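Local coordinates for N-acetyltransferase family protein (Bacillus anthracis, PDB 3LNB) that catalyses the transfer of an acetyl group from acetyl-coenzyme A to arylamines, and in doing so inactivates the antibiotic sulfamethoxazole, at residues A[41-46]-A[63-68]; A[189-194]-A[219-224]; A[48-53]-A[113-118]; A[256-261]-A[270-275]. The protein carries 1 engineered substitution. One frame throughout, in Å; residues are numbered along the deposited sequence.

Contact 1 of 4, residues A[41-46]-A[63-68]; sequences KRLKIP and GMILPF. Engineered in segment 63-68: Phe68 (natural residue Tyr). With COA (coenzyme A), chain B.
With CG of Arg42 swung away from the backbone N (chi1 179°) and the chain bent at chi2 (77°), the guanidinium turns back toward helix 55-65 and lays one face on Leu66, whose CD2 lies 3.6 Å from Arg42 NE. Ile65 and Arg42 run antiparallel alongside one another, the CG2 branch of Ile65 coming 3.3 Å from Arg42 NH2, while the other branch ends in CD1, 3.8 Å from both Leu43 O and Lys44 CG. Ile65 CG2 and Pro67 CD both approach the guanidinium obliquely. Leu43 crosses Leu66 at about a right angle, its CD1 4.1 Å from Leu66 CG. Arg42 NE bonds to the backbone O of Leu90 and NH1 to that of Arg95, two bonds that hold the guanidinium in its orientation. Beyond Pro67 the chain reaches the coenzyme A pocket, where the engineered Phe68 brings CZ to 3.5 Å from N4P of the cofactor. Helix 34-42 ends here in a Schellman motif, with Lys44 at positive phi as the C-prime residue, and its terminus packs on the end of helix 55-65 within the helical N-terminal part of the arylamine N-acetyltransferase fold.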
# COMPACT_ATOMS: atom_id res chain seq x y z
N LYS A 41 -4.19 4.30 17.64
CA LYS A 41 -5.63 4.52 17.72
C LYS A 41 -6.34 4.13 16.43
O LYS A 41 -7.32 3.38 16.44
CB LYS A 41 -5.91 6.00 18.03
CG LYS A 41 -7.39 6.36 18.06
CD LYS A 41 -7.59 7.86 18.24
CE LYS A 41 -9.08 8.22 18.26
NZ LYS A 41 -9.29 9.69 18.42
N ARG A 42 -5.85 4.64 15.30
CA ARG A 42 -6.45 4.35 14.01
C ARG A 42 -6.46 2.86 13.70
O ARG A 42 -7.48 2.32 13.25
CB ARG A 42 -5.69 5.08 12.90
CG ARG A 42 -6.21 4.83 11.48
CD ARG A 42 -7.49 5.61 11.18
NE ARG A 42 -7.73 5.69 9.74
CZ ARG A 42 -8.71 5.06 9.09
NH1 ARG A 42 -8.84 5.20 7.78
NH2 ARG A 42 -9.58 4.30 9.76
N LEU A 43 -5.33 2.19 13.93
CA LEU A 43 -5.23 0.76 13.63
C LEU A 43 -5.73 -0.13 14.75
O LEU A 43 -5.56 -1.35 14.71
CB LEU A 43 -3.79 0.40 13.26
CG LEU A 43 -3.26 0.98 11.93
CD1 LEU A 43 -4.11 0.47 10.78
CD2 LEU A 43 -3.29 2.51 11.96
N LYS A 44 -6.37 0.48 15.75
CA LYS A 44 -6.93 -0.27 16.87
C LYS A 44 -5.92 -1.20 17.52
O LYS A 44 -6.25 -2.34 17.87
CB LYS A 44 -8.12 -1.09 16.41
CG LYS A 44 -9.02 -0.39 15.42
CD LYS A 44 -9.85 0.69 16.07
CE LYS A 44 -11.30 0.55 15.61
NZ LYS A 44 -11.40 0.34 14.14
N ILE A 45 -4.69 -0.74 17.66
CA ILE A 45 -3.64 -1.53 18.27
C ILE A 45 -3.22 -0.85 19.57
O ILE A 45 -2.85 0.32 19.57
CB ILE A 45 -2.41 -1.66 17.34
CG1 ILE A 45 -2.77 -2.51 16.13
CG2 ILE A 45 -1.25 -2.28 18.10
CD1 ILE A 45 -1.69 -2.55 15.08
N PRO A 46 -3.27 -1.58 20.69
CA PRO A 46 -2.88 -1.01 21.97
C PRO A 46 -1.48 -0.42 21.89
O PRO A 46 -0.59 -1.01 21.29
CB PRO A 46 -2.93 -2.21 22.91
CG PRO A 46 -2.52 -3.34 22.00
CD PRO A 46 -3.38 -3.05 20.79
N GLY A 63 -4.01 -3.29 6.38
CA GLY A 63 -4.76 -3.82 5.25
C GLY A 63 -6.26 -3.89 5.49
O GLY A 63 -7.05 -3.69 4.58
N MET A 64 -6.64 -4.16 6.74
CA MET A 64 -8.04 -4.27 7.12
C MET A 64 -8.73 -2.94 7.41
O MET A 64 -9.95 -2.85 7.37
CB MET A 64 -8.17 -5.15 8.37
CG MET A 64 -7.82 -6.60 8.18
SD MET A 64 -8.97 -7.39 7.06
CE MET A 64 -10.42 -7.56 8.11
N ILE A 65 -7.94 -1.91 7.70
CA ILE A 65 -8.50 -0.61 8.06
C ILE A 65 -8.19 0.57 7.14
O ILE A 65 -9.08 1.35 6.81
CB ILE A 65 -8.06 -0.25 9.51
CG1 ILE A 65 -8.64 -1.29 10.48
CG2 ILE A 65 -8.51 1.16 9.87
CD1 ILE A 65 -8.07 -1.22 11.88
N LEU A 66 -6.94 0.72 6.73
CA LEU A 66 -6.55 1.82 5.85
C LEU A 66 -6.87 1.51 4.39
O LEU A 66 -6.16 0.73 3.75
CB LEU A 66 -5.06 2.12 6.01
CG LEU A 66 -4.62 2.63 7.39
CD1 LEU A 66 -3.12 2.86 7.38
CD2 LEU A 66 -5.36 3.93 7.72
N PRO A 67 -7.93 2.11 3.84
CA PRO A 67 -8.31 1.86 2.45
C PRO A 67 -7.27 2.36 1.46
O PRO A 67 -6.61 3.38 1.69
CB PRO A 67 -9.62 2.63 2.29
CG PRO A 67 -10.12 2.79 3.71
CD PRO A 67 -8.86 3.07 4.47
N PHE A 68 -7.12 1.63 0.36
CA PHE A 68 -6.21 2.01 -0.72
C PHE A 68 -7.11 2.85 -1.62
O PHE A 68 -8.07 2.32 -2.19
CB PHE A 68 -5.71 0.76 -1.46
CG PHE A 68 -4.91 1.06 -2.70
CD1 PHE A 68 -3.53 1.26 -2.63
CD2 PHE A 68 -5.54 1.14 -3.95
CE1 PHE A 68 -2.79 1.53 -3.78
CE2 PHE A 68 -4.81 1.42 -5.10
CZ PHE A 68 -3.43 1.61 -5.02
N1A COA B . -6.44 2.52 -10.71
C2A COA B . -7.73 2.74 -10.83
N3A COA B . -8.60 1.75 -11.00
C4A COA B . -8.17 0.49 -11.06
C5A COA B . -6.82 0.21 -10.95
C6A COA B . -5.94 1.27 -10.76
N6A COA B . -4.63 1.06 -10.63
N7A COA B . -6.67 -1.11 -11.02
C8A COA B . -7.87 -1.64 -11.18
N9A COA B . -8.80 -0.68 -11.20
C1B COA B . -10.26 -0.89 -11.24
C2B COA B . -10.73 -1.67 -12.47
O2B COA B . -10.82 -0.80 -13.60
C3B COA B . -12.12 -2.10 -12.01
O3B COA B . -13.10 -1.12 -12.36
P3B COA B . -14.59 -1.60 -12.72
O7A COA B . -15.11 -2.60 -11.77
O8A COA B . -15.50 -0.27 -12.78
O9A COA B . -14.50 -2.17 -14.22
C4B COA B . -11.98 -2.20 -10.49
O4B COA B . -10.64 -1.77 -10.17
C5B COA B . -12.15 -3.63 -10.00
O5B COA B . -11.14 -4.47 -10.56
P1A COA B . -11.23 -6.06 -10.38
O1A COA B . -9.84 -6.65 -10.93
O2A COA B . -12.40 -6.63 -11.09
O3A COA B . -11.31 -6.33 -8.80
P2A COA B . -10.03 -6.31 -7.81
O4A COA B . -9.50 -7.83 -7.76
O5A COA B . -10.42 -5.81 -6.47
O6A COA B . -8.86 -5.44 -8.51
CBP COA B . -7.42 -3.80 -7.37
CCP COA B . -8.68 -4.05 -8.21
CDP COA B . -7.62 -4.38 -5.97
CEP COA B . -7.18 -2.30 -7.27
CAP COA B . -6.22 -4.46 -8.04
OAP COA B . -6.08 -3.95 -9.37
C9P COA B . -4.92 -4.17 -7.28
O9P COA B . -4.69 -4.71 -6.20
N8P COA B . -4.10 -3.32 -7.89
C7P COA B . -2.80 -2.93 -7.33
C6P COA B . -2.57 -1.42 -7.52
C5P COA B . -1.10 -1.06 -7.34
O5P COA B . -0.27 -1.35 -8.20
N4P COA B . -0.79 -0.41 -6.22
C3P COA B . 0.59 -0.01 -5.91
C2P COA B . 0.97 1.26 -6.67
S1P COA B . 0.11 2.77 -6.09

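Contact 2 of 4, residues A[189-194]-A[219-224]; sequences GTHILE and YAFTLD
Strands 191-194 and 219-224 run antiparallel, their short axes 4.6 Å apart at closest approach and their directions 144° apart, with His191-Phe221 and Leu193-Tyr219 as hydrogen-bonded pairs around the non-hydrogen-bonded pair Ile192-Ala220. Leu193 N reaches Tyr219 O at 2.9 Å, nearly along the C=O axis, whereas the return bond from Tyr219 N to Leu193 O is weak. On the face carrying His191, Leu193, Tyr219 and Phe221, both aromatic rings rise from the position between backbone N and carbonyl carbon (chi1 54° in Tyr219, 65° in Phe221), which tips each over the neighbouring strand. There His191 CB sits over the Phe221 ring, 3.6 Å from its centroid, and Leu193 CB covers a face of the Tyr219 ring at 3.9 Å from the centroid. Where the pairing begins, Thr190 and His191 both face Phe221 in a classic beta bulge, and their two amides converge on Phe221 O, Thr190 N from 3.0 Å and above the carbonyl plane, His191 N from 2.9 Å. The bulge also brings Thr190 OG1 to the edge of the imidazole, in its plane, 2.6 Å from His191 ND1, a hydrogen bond that helps fix the turn of that ring; Leu223 CD2 lies over a face of the same ring. A water bridges Thr190 OG1 and Leu223 N. On the face of Ile192 and Ala220, Ile192 CG2 meets Ala220 CB at 4.2 Å. Tyr219 packs edge-to-face with His138 and makes a weak hydrogen bond to Asp153, members with Cys99 of what is probably the family's catalytic triad.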
# COMPACT_ATOMS: atom_id res chain seq x y z
N GLY A 189 14.88 -2.27 -12.62
CA GLY A 189 15.52 -2.42 -11.32
C GLY A 189 16.54 -3.53 -11.14
O GLY A 189 17.00 -4.14 -12.10
N THR A 190 16.89 -3.77 -9.88
CA THR A 190 17.87 -4.78 -9.51
C THR A 190 17.21 -5.93 -8.76
O THR A 190 17.76 -7.03 -8.67
CB THR A 190 18.97 -4.18 -8.62
OG1 THR A 190 18.36 -3.48 -7.52
CG2 THR A 190 19.81 -3.19 -9.40
N HIS A 191 16.03 -5.66 -8.21
CA HIS A 191 15.29 -6.67 -7.45
C HIS A 191 13.84 -6.67 -7.91
O HIS A 191 13.37 -5.72 -8.55
CB HIS A 191 15.31 -6.35 -5.95
CG HIS A 191 16.69 -6.22 -5.37
ND1 HIS A 191 17.61 -5.31 -5.84
CD2 HIS A 191 17.29 -6.87 -4.34
CE1 HIS A 191 18.72 -5.40 -5.12
NE2 HIS A 191 18.55 -6.34 -4.21
N ILE A 192 13.12 -7.74 -7.57
CA ILE A 192 11.72 -7.86 -7.92
C ILE A 192 10.98 -8.56 -6.80
O ILE A 192 11.56 -9.29 -6.00
CB ILE A 192 11.51 -8.72 -9.20
CG1 ILE A 192 12.07 -10.13 -9.00
CG2 ILE A 192 12.15 -8.05 -10.41
CD1 ILE A 192 11.76 -11.08 -10.13
N LEU A 193 9.68 -8.29 -6.74
CA LEU A 193 8.82 -8.95 -5.79
C LEU A 193 7.91 -9.71 -6.74
O LEU A 193 7.25 -9.11 -7.58
CB LEU A 193 8.01 -7.96 -4.95
CG LEU A 193 6.92 -8.63 -4.09
CD1 LEU A 193 6.52 -7.72 -2.95
CD2 LEU A 193 5.71 -8.96 -4.96
N GLU A 194 7.92 -11.03 -6.64
CA GLU A 194 7.07 -11.85 -7.49
C GLU A 194 5.90 -12.33 -6.64
O GLU A 194 5.99 -12.33 -5.41
CB GLU A 194 7.83 -13.06 -8.03
CG GLU A 194 8.91 -12.70 -9.03
CD GLU A 194 9.38 -13.91 -9.82
OE1 GLU A 194 9.95 -14.84 -9.22
OE2 GLU A 194 9.17 -13.91 -11.05
N TYR A 219 6.34 -6.20 -8.96
CA TYR A 219 7.05 -4.96 -9.25
C TYR A 219 8.55 -5.13 -9.12
O TYR A 219 9.04 -6.05 -8.46
CB TYR A 219 6.59 -3.81 -8.34
CG TYR A 219 6.65 -4.10 -6.86
CD1 TYR A 219 5.50 -4.46 -6.16
CD2 TYR A 219 7.85 -4.00 -6.15
CE1 TYR A 219 5.54 -4.72 -4.80
CE2 TYR A 219 7.90 -4.26 -4.78
CZ TYR A 219 6.74 -4.61 -4.11
OH TYR A 219 6.76 -4.85 -2.76
N ALA A 220 9.27 -4.24 -9.79
CA ALA A 220 10.72 -4.22 -9.76
C ALA A 220 11.08 -3.04 -8.88
O ALA A 220 10.28 -2.12 -8.71
CB ALA A 220 11.27 -4.02 -11.16
N PHE A 221 12.29 -3.06 -8.33
CA PHE A 221 12.77 -1.97 -7.49
C PHE A 221 14.28 -2.03 -7.32
O PHE A 221 14.93 -2.99 -7.74
CB PHE A 221 12.09 -1.97 -6.11
CG PHE A 221 12.40 -3.17 -5.26
CD1 PHE A 221 11.74 -4.38 -5.46
CD2 PHE A 221 13.36 -3.10 -4.26
CE1 PHE A 221 12.03 -5.50 -4.67
CE2 PHE A 221 13.66 -4.21 -3.46
CZ PHE A 221 13.00 -5.41 -3.67
N THR A 222 14.84 -0.97 -6.73
CA THR A 222 16.27 -0.88 -6.47
C THR A 222 16.43 -0.53 -4.99
O THR A 222 15.43 -0.33 -4.30
CB THR A 222 16.95 0.24 -7.30
OG1 THR A 222 16.53 1.52 -6.81
CG2 THR A 222 16.57 0.12 -8.77
N LEU A 223 17.66 -0.45 -4.52
CA LEU A 223 17.90 -0.12 -3.12
C LEU A 223 18.37 1.33 -2.95
O LEU A 223 18.97 1.69 -1.94
CB LEU A 223 18.91 -1.11 -2.51
CG LEU A 223 18.51 -2.59 -2.63
CD1 LEU A 223 19.52 -3.47 -1.92
CD2 LEU A 223 17.12 -2.82 -2.04
N ASP A 224 18.09 2.17 -3.95
CA ASP A 224 18.44 3.59 -3.89
C ASP A 224 17.43 4.32 -3.00
O ASP A 224 16.24 4.40 -3.34
CB ASP A 224 18.40 4.23 -5.29
CG ASP A 224 19.34 3.55 -6.28
OD1 ASP A 224 20.49 3.24 -5.91
OD2 ASP A 224 18.92 3.36 -7.44
O HOH W 1 19.66 -1.76 -6.21

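Contact 3 of 4, residues A[48-53]-A[113-118]; sequences KEITFN and CGFQVY. With FMT (formic acid), chain D.
Phe115 drives the rim of its ring, CE1, CZ and CE2, against the backbone of residues 50-52. Thr51 C lies at the ring's edge and in its plane, 3.5 Å from Phe115 CZ, and Phe52 N approaches the same edge at 3.7 Å from that atom. Ile50 O stands obliquely to the ring, 3.5 Å from Phe115 CE1. The Ile50 side chain serves two partners: with CG2 anti to the backbone N (chi1 -63°, measured to CG1), that methyl meets Phe115 CE1 at 3.9 Å, while Cys113 SG packs 3.8 Å from Ile50 CB and 3.9 Å from Ile50 CG1. Ile50 N donates an almost straight bond (173°) to O2 of a formic acid molecule, 2.7 Å away, which probably came from the crystallisation liquor and also bonds to Gln36. In the outer shell, Thr51 N bonds to the carboxylate of Asp54, and Phe52 stacks on His145. Gly114, at positive phi, closes helix 99-112 in a Schellman motif and lets the chain turn into strand 116-126. The contact joins the loop between helices 34-42 and 55-65 to this helix-to-strand turn, with Phe40 of helix 34-42 against Ile50 and Leu110 of helix 99-112 and Leu143 of strand 131-145 against Phe115.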
# COMPACT_ATOMS: atom_id res chain seq x y z
N LYS A 48 2.10 0.14 22.59
CA LYS A 48 3.09 -0.78 23.17
C LYS A 48 4.38 -0.67 22.38
O LYS A 48 4.42 -0.03 21.33
CB LYS A 48 2.57 -2.22 23.11
CG LYS A 48 2.40 -2.75 21.69
CD LYS A 48 1.85 -4.18 21.67
CE LYS A 48 1.60 -4.67 20.24
NZ LYS A 48 1.08 -6.06 20.19
N GLU A 49 5.46 -1.29 22.87
CA GLU A 49 6.71 -1.24 22.13
C GLU A 49 6.52 -2.16 20.94
O GLU A 49 6.02 -3.27 21.09
CB GLU A 49 7.90 -1.76 22.95
CG GLU A 49 9.18 -1.84 22.11
CD GLU A 49 10.38 -2.42 22.85
OE1 GLU A 49 11.51 -2.32 22.31
OE2 GLU A 49 10.20 -2.96 23.96
N ILE A 50 6.93 -1.70 19.76
CA ILE A 50 6.79 -2.52 18.57
C ILE A 50 8.11 -3.15 18.18
O ILE A 50 9.09 -2.45 17.93
CB ILE A 50 6.29 -1.69 17.38
CG1 ILE A 50 4.90 -1.13 17.68
CG2 ILE A 50 6.25 -2.55 16.12
CD1 ILE A 50 3.88 -2.20 18.01
N THR A 51 8.14 -4.48 18.15
CA THR A 51 9.35 -5.19 17.78
C THR A 51 9.14 -5.86 16.43
O THR A 51 8.04 -5.83 15.86
CB THR A 51 9.71 -6.27 18.83
OG1 THR A 51 8.67 -7.26 18.89
CG2 THR A 51 9.89 -5.64 20.21
N PHE A 52 10.20 -6.48 15.91
CA PHE A 52 10.13 -7.14 14.62
C PHE A 52 8.94 -8.10 14.51
O PHE A 52 8.20 -8.08 13.52
CB PHE A 52 11.42 -7.91 14.36
CG PHE A 52 11.44 -8.62 13.04
CD1 PHE A 52 11.63 -7.91 11.86
CD2 PHE A 52 11.25 -9.99 12.97
CE1 PHE A 52 11.63 -8.57 10.63
CE2 PHE A 52 11.25 -10.66 11.75
CZ PHE A 52 11.44 -9.95 10.58
N ASN A 53 8.75 -8.92 15.53
CA ASN A 53 7.66 -9.88 15.52
C ASN A 53 6.29 -9.22 15.50
O ASN A 53 5.30 -9.89 15.22
CB ASN A 53 7.76 -10.85 16.71
CG ASN A 53 8.96 -11.79 16.60
OD1 ASN A 53 9.55 -11.94 15.53
ND2 ASN A 53 9.30 -12.44 17.70
N CYS A 113 9.41 3.99 15.95
CA CYS A 113 9.54 2.76 16.70
C CYS A 113 10.99 2.29 16.75
O CYS A 113 11.30 1.31 17.40
CB CYS A 113 8.64 1.67 16.09
SG CYS A 113 6.88 1.93 16.42
N GLY A 114 11.86 3.01 16.05
CA GLY A 114 13.28 2.68 16.07
C GLY A 114 13.79 1.60 15.13
O GLY A 114 14.82 0.98 15.42
N PHE A 115 13.10 1.36 14.03
CA PHE A 115 13.56 0.35 13.08
C PHE A 115 14.52 0.99 12.08
O PHE A 115 14.49 2.20 11.87
CB PHE A 115 12.40 -0.27 12.29
CG PHE A 115 11.56 -1.23 13.09
CD1 PHE A 115 10.48 -0.77 13.85
CD2 PHE A 115 11.85 -2.59 13.10
CE1 PHE A 115 9.70 -1.65 14.59
CE2 PHE A 115 11.07 -3.48 13.84
CZ PHE A 115 10.00 -3.02 14.59
N GLN A 116 15.37 0.15 11.48
CA GLN A 116 16.31 0.60 10.47
C GLN A 116 15.55 0.46 9.15
O GLN A 116 15.54 -0.62 8.53
CB GLN A 116 17.55 -0.31 10.44
CG GLN A 116 18.47 -0.20 11.63
CD GLN A 116 19.62 -1.20 11.55
OE1 GLN A 116 19.61 -2.24 12.21
NE2 GLN A 116 20.61 -0.90 10.71
N VAL A 117 14.90 1.53 8.73
CA VAL A 117 14.12 1.50 7.50
C VAL A 117 14.41 2.66 6.58
O VAL A 117 14.90 3.70 7.00
CB VAL A 117 12.61 1.51 7.81
CG1 VAL A 117 12.20 0.22 8.51
CG2 VAL A 117 12.27 2.71 8.69
N TYR A 118 14.12 2.47 5.30
CA TYR A 118 14.25 3.52 4.30
C TYR A 118 13.31 3.21 3.14
O TYR A 118 12.92 2.06 2.92
CB TYR A 118 15.71 3.69 3.81
CG TYR A 118 16.32 2.51 3.09
CD1 TYR A 118 16.92 1.47 3.80
CD2 TYR A 118 16.32 2.45 1.70
CE1 TYR A 118 17.52 0.40 3.13
CE2 TYR A 118 16.91 1.39 1.02
CZ TYR A 118 17.51 0.37 1.74
OH TYR A 118 18.10 -0.67 1.06
C FMT D . 8.66 1.84 20.05
O1 FMT D . 7.89 2.75 20.30
O2 FMT D . 8.19 0.66 19.63

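Contact 4 of 4, residues A[256-261]-A[270-275]; sequences TNYGHI and ETFKGT. With COA (coenzyme A), chain B.
Backbone bonds tie Tyr258 and His260 to residues 271-273: Lys273 N gives to Tyr258 O at 3.0 Å, and Thr271 N to His260 O at 3.0 Å, while His260 N reaches Thr271 O at 3.3 Å, in the carbonyl plane and on a lone pair. Gly259 CA adds a C-H...O contact to Thr271 O, at 3.4 Å. Two waters extend the network, one bridging Thr256 OG1 and Thr271 O, the other Tyr258 O and Gly274 N. The aromatic contacts gather at the open end of the hairpin, away from its loop. Lys273, extended beyond CG, runs alongside Tyr258 and puts CE over the centre of the phenol ring, 3.5 Å from the centroid; its NZ, 4.4 Å from that centroid, adds a cation-pi interaction. Phe272 meets the same ring obliquely, CE2 3.6 Å from Tyr258 CD2 and the planes at 67°. At the cofactor end, Thr271 CB and OG1 lie over one face of the His260 imidazole, leaving its edge to coenzyme A. His260 NE2 donates to O4A of the cofactor at 3.2 Å, close to straight at 165°, and makes a weaker bond to O5A. Ser262 and Lys278 also bond to coenzyme A. A type I turn (256-259) and a type I' turn (272-275) link these strands to neighbours 252-256 and 275-280; strands 259-263 and 267-272 themselves form a beta hairpin in an antiparallel sheet whose His260 meets the diphosphate in the coenzyme A pocket.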
# COMPACT_ATOMS: atom_id res chain seq x y z
N THR A 256 -10.71 -7.73 3.70
CA THR A 256 -11.79 -8.15 4.59
C THR A 256 -11.37 -9.51 5.14
O THR A 256 -10.38 -10.09 4.68
CB THR A 256 -13.12 -8.33 3.83
OG1 THR A 256 -12.96 -9.34 2.82
CG2 THR A 256 -13.55 -7.04 3.19
N ASN A 257 -12.10 -10.01 6.11
CA ASN A 257 -11.75 -11.30 6.67
C ASN A 257 -11.92 -12.44 5.67
O ASN A 257 -11.28 -13.48 5.81
CB ASN A 257 -12.58 -11.56 7.93
CG ASN A 257 -12.20 -10.63 9.06
OD1 ASN A 257 -11.05 -10.61 9.50
ND2 ASN A 257 -13.17 -9.84 9.53
N TYR A 258 -12.74 -12.23 4.64
CA TYR A 258 -12.96 -13.28 3.64
C TYR A 258 -12.46 -12.95 2.24
O TYR A 258 -12.77 -13.66 1.28
CB TYR A 258 -14.45 -13.61 3.60
CG TYR A 258 -14.99 -14.08 4.93
CD1 TYR A 258 -14.48 -15.23 5.54
CD2 TYR A 258 -15.97 -13.36 5.61
CE1 TYR A 258 -14.95 -15.66 6.78
CE2 TYR A 258 -16.44 -13.78 6.86
CZ TYR A 258 -15.92 -14.92 7.43
OH TYR A 258 -16.36 -15.33 8.67
N GLY A 259 -11.67 -11.88 2.12
CA GLY A 259 -11.13 -11.49 0.82
C GLY A 259 -10.79 -10.02 0.80
O GLY A 259 -10.02 -9.54 1.64
N HIS A 260 -11.34 -9.30 -0.18
CA HIS A 260 -11.15 -7.86 -0.30
C HIS A 260 -12.29 -7.26 -1.12
O HIS A 260 -13.03 -7.97 -1.79
CB HIS A 260 -9.80 -7.51 -0.95
CG HIS A 260 -9.69 -7.91 -2.39
ND1 HIS A 260 -9.38 -9.20 -2.78
CD2 HIS A 260 -9.81 -7.19 -3.53
CE1 HIS A 260 -9.33 -9.26 -4.10
NE2 HIS A 260 -9.58 -8.05 -4.58
N ILE A 261 -12.45 -5.94 -1.03
CA ILE A 261 -13.51 -5.25 -1.74
C ILE A 261 -12.96 -4.05 -2.48
O ILE A 261 -12.03 -3.38 -2.00
CB ILE A 261 -14.63 -4.79 -0.78
CG1 ILE A 261 -14.02 -4.07 0.43
CG2 ILE A 261 -15.45 -6.00 -0.31
CD1 ILE A 261 -15.05 -3.41 1.34
N GLU A 270 -16.75 -7.40 -5.13
CA GLU A 270 -16.53 -8.11 -3.89
C GLU A 270 -15.91 -9.50 -4.09
O GLU A 270 -16.43 -10.33 -4.83
CB GLU A 270 -17.87 -8.26 -3.15
CG GLU A 270 -18.51 -6.94 -2.75
CD GLU A 270 -19.91 -7.11 -2.22
OE1 GLU A 270 -20.85 -7.26 -3.04
OE2 GLU A 270 -20.07 -7.10 -0.98
N THR A 271 -14.79 -9.72 -3.42
CA THR A 271 -14.11 -11.00 -3.46
C THR A 271 -14.43 -11.58 -2.10
O THR A 271 -13.94 -11.11 -1.07
CB THR A 271 -12.60 -10.81 -3.63
OG1 THR A 271 -12.35 -10.05 -4.81
CG2 THR A 271 -11.91 -12.17 -3.74
N PHE A 272 -15.27 -12.62 -2.09
CA PHE A 272 -15.74 -13.20 -0.84
C PHE A 272 -15.75 -14.72 -0.81
O PHE A 272 -16.44 -15.37 -1.59
CB PHE A 272 -17.15 -12.64 -0.60
CG PHE A 272 -17.81 -13.09 0.66
CD1 PHE A 272 -18.58 -14.25 0.68
CD2 PHE A 272 -17.69 -12.33 1.82
CE1 PHE A 272 -19.25 -14.64 1.84
CE2 PHE A 272 -18.35 -12.71 2.98
CZ PHE A 272 -19.13 -13.86 3.00
N LYS A 273 -14.97 -15.29 0.11
CA LYS A 273 -14.85 -16.74 0.27
C LYS A 273 -14.72 -17.46 -1.06
O LYS A 273 -15.49 -18.38 -1.36
CB LYS A 273 -16.06 -17.30 1.02
CG LYS A 273 -16.12 -16.91 2.48
CD LYS A 273 -17.40 -17.38 3.14
CE LYS A 273 -17.46 -16.95 4.60
NZ LYS A 273 -18.80 -17.14 5.19
N GLY A 274 -13.76 -17.03 -1.87
CA GLY A 274 -13.54 -17.68 -3.15
C GLY A 274 -14.34 -17.13 -4.31
O GLY A 274 -13.98 -17.36 -5.46
N THR A 275 -15.42 -16.40 -4.02
CA THR A 275 -16.25 -15.85 -5.09
C THR A 275 -15.84 -14.42 -5.41
O THR A 275 -15.29 -13.71 -4.56
CB THR A 275 -17.76 -15.89 -4.73
OG1 THR A 275 -18.06 -14.84 -3.80
CG2 THR A 275 -18.12 -17.22 -4.10
N1A COA B . -6.44 2.52 -10.71
C2A COA B . -7.73 2.74 -10.83
N3A COA B . -8.60 1.75 -11.00
C4A COA B . -8.17 0.49 -11.06
C5A COA B . -6.82 0.21 -10.95
C6A COA B . -5.94 1.27 -10.76
N6A COA B . -4.63 1.06 -10.63
N7A COA B . -6.67 -1.11 -11.02
C8A COA B . -7.87 -1.64 -11.18
N9A COA B . -8.80 -0.68 -11.20
C1B COA B . -10.26 -0.89 -11.24
C2B COA B . -10.73 -1.67 -12.47
O2B COA B . -10.82 -0.80 -13.60
C3B COA B . -12.12 -2.10 -12.01
O3B COA B . -13.10 -1.12 -12.36
P3B COA B . -14.59 -1.60 -12.72
O7A COA B . -15.11 -2.60 -11.77
O8A COA B . -15.50 -0.27 -12.78
O9A COA B . -14.50 -2.17 -14.22
C4B COA B . -11.98 -2.20 -10.49
O4B COA B . -10.64 -1.77 -10.17
C5B COA B . -12.15 -3.63 -10.00
O5B COA B . -11.14 -4.47 -10.56
P1A COA B . -11.23 -6.06 -10.38
O1A COA B . -9.84 -6.65 -10.93
O2A COA B . -12.40 -6.63 -11.09
O3A COA B . -11.31 -6.33 -8.80
P2A COA B . -10.03 -6.31 -7.81
O4A COA B . -9.50 -7.83 -7.76
O5A COA B . -10.42 -5.81 -6.47
O6A COA B . -8.86 -5.44 -8.51
CBP COA B . -7.42 -3.80 -7.37
CCP COA B . -8.68 -4.05 -8.21
CDP COA B . -7.62 -4.38 -5.97
CEP COA B . -7.18 -2.30 -7.27
CAP COA B . -6.22 -4.46 -8.04
OAP COA B . -6.08 -3.95 -9.37
C9P COA B . -4.92 -4.17 -7.28
O9P COA B . -4.69 -4.71 -6.20
N8P COA B . -4.10 -3.32 -7.89
C7P COA B . -2.80 -2.93 -7.33
C6P COA B . -2.57 -1.42 -7.52
C5P COA B . -1.10 -1.06 -7.34
O5P COA B . -0.27 -1.35 -8.20
N4P COA B . -0.79 -0.41 -6.22
C3P COA B . 0.59 -0.01 -5.91
C2P COA B . 0.97 1.26 -6.67
S1P COA B . 0.11 2.77 -6.09
O HOH W 2 -14.78 -10.10 1.25
O HOH W 3 -12.11 -15.07 -1.02

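Coenzyme A relates contacts 1 and 4 directly: Phe68 borders it beside N4P and the thiol end, His260 at the diphosphate. Their centres lie about 18 Å apart, yet they touch, Met64 CE packing 3.4 Å from Asn257 OD1. Contact 2, about 27 Å from contact 1 between centres and on the opposite side of the chain's centre, brings the side chain of Tyr219 to about 7 Å from coenzyme A and up against the probable catalytic triad. Contact 3 adjoins contact 1 in sequence, and their segments alternate along the chain; it meets contact 2 through Tyr118 CE2, 3.6 Å from Leu223 O, where strands 116-126 and 216-225 are neighbours in one sheet.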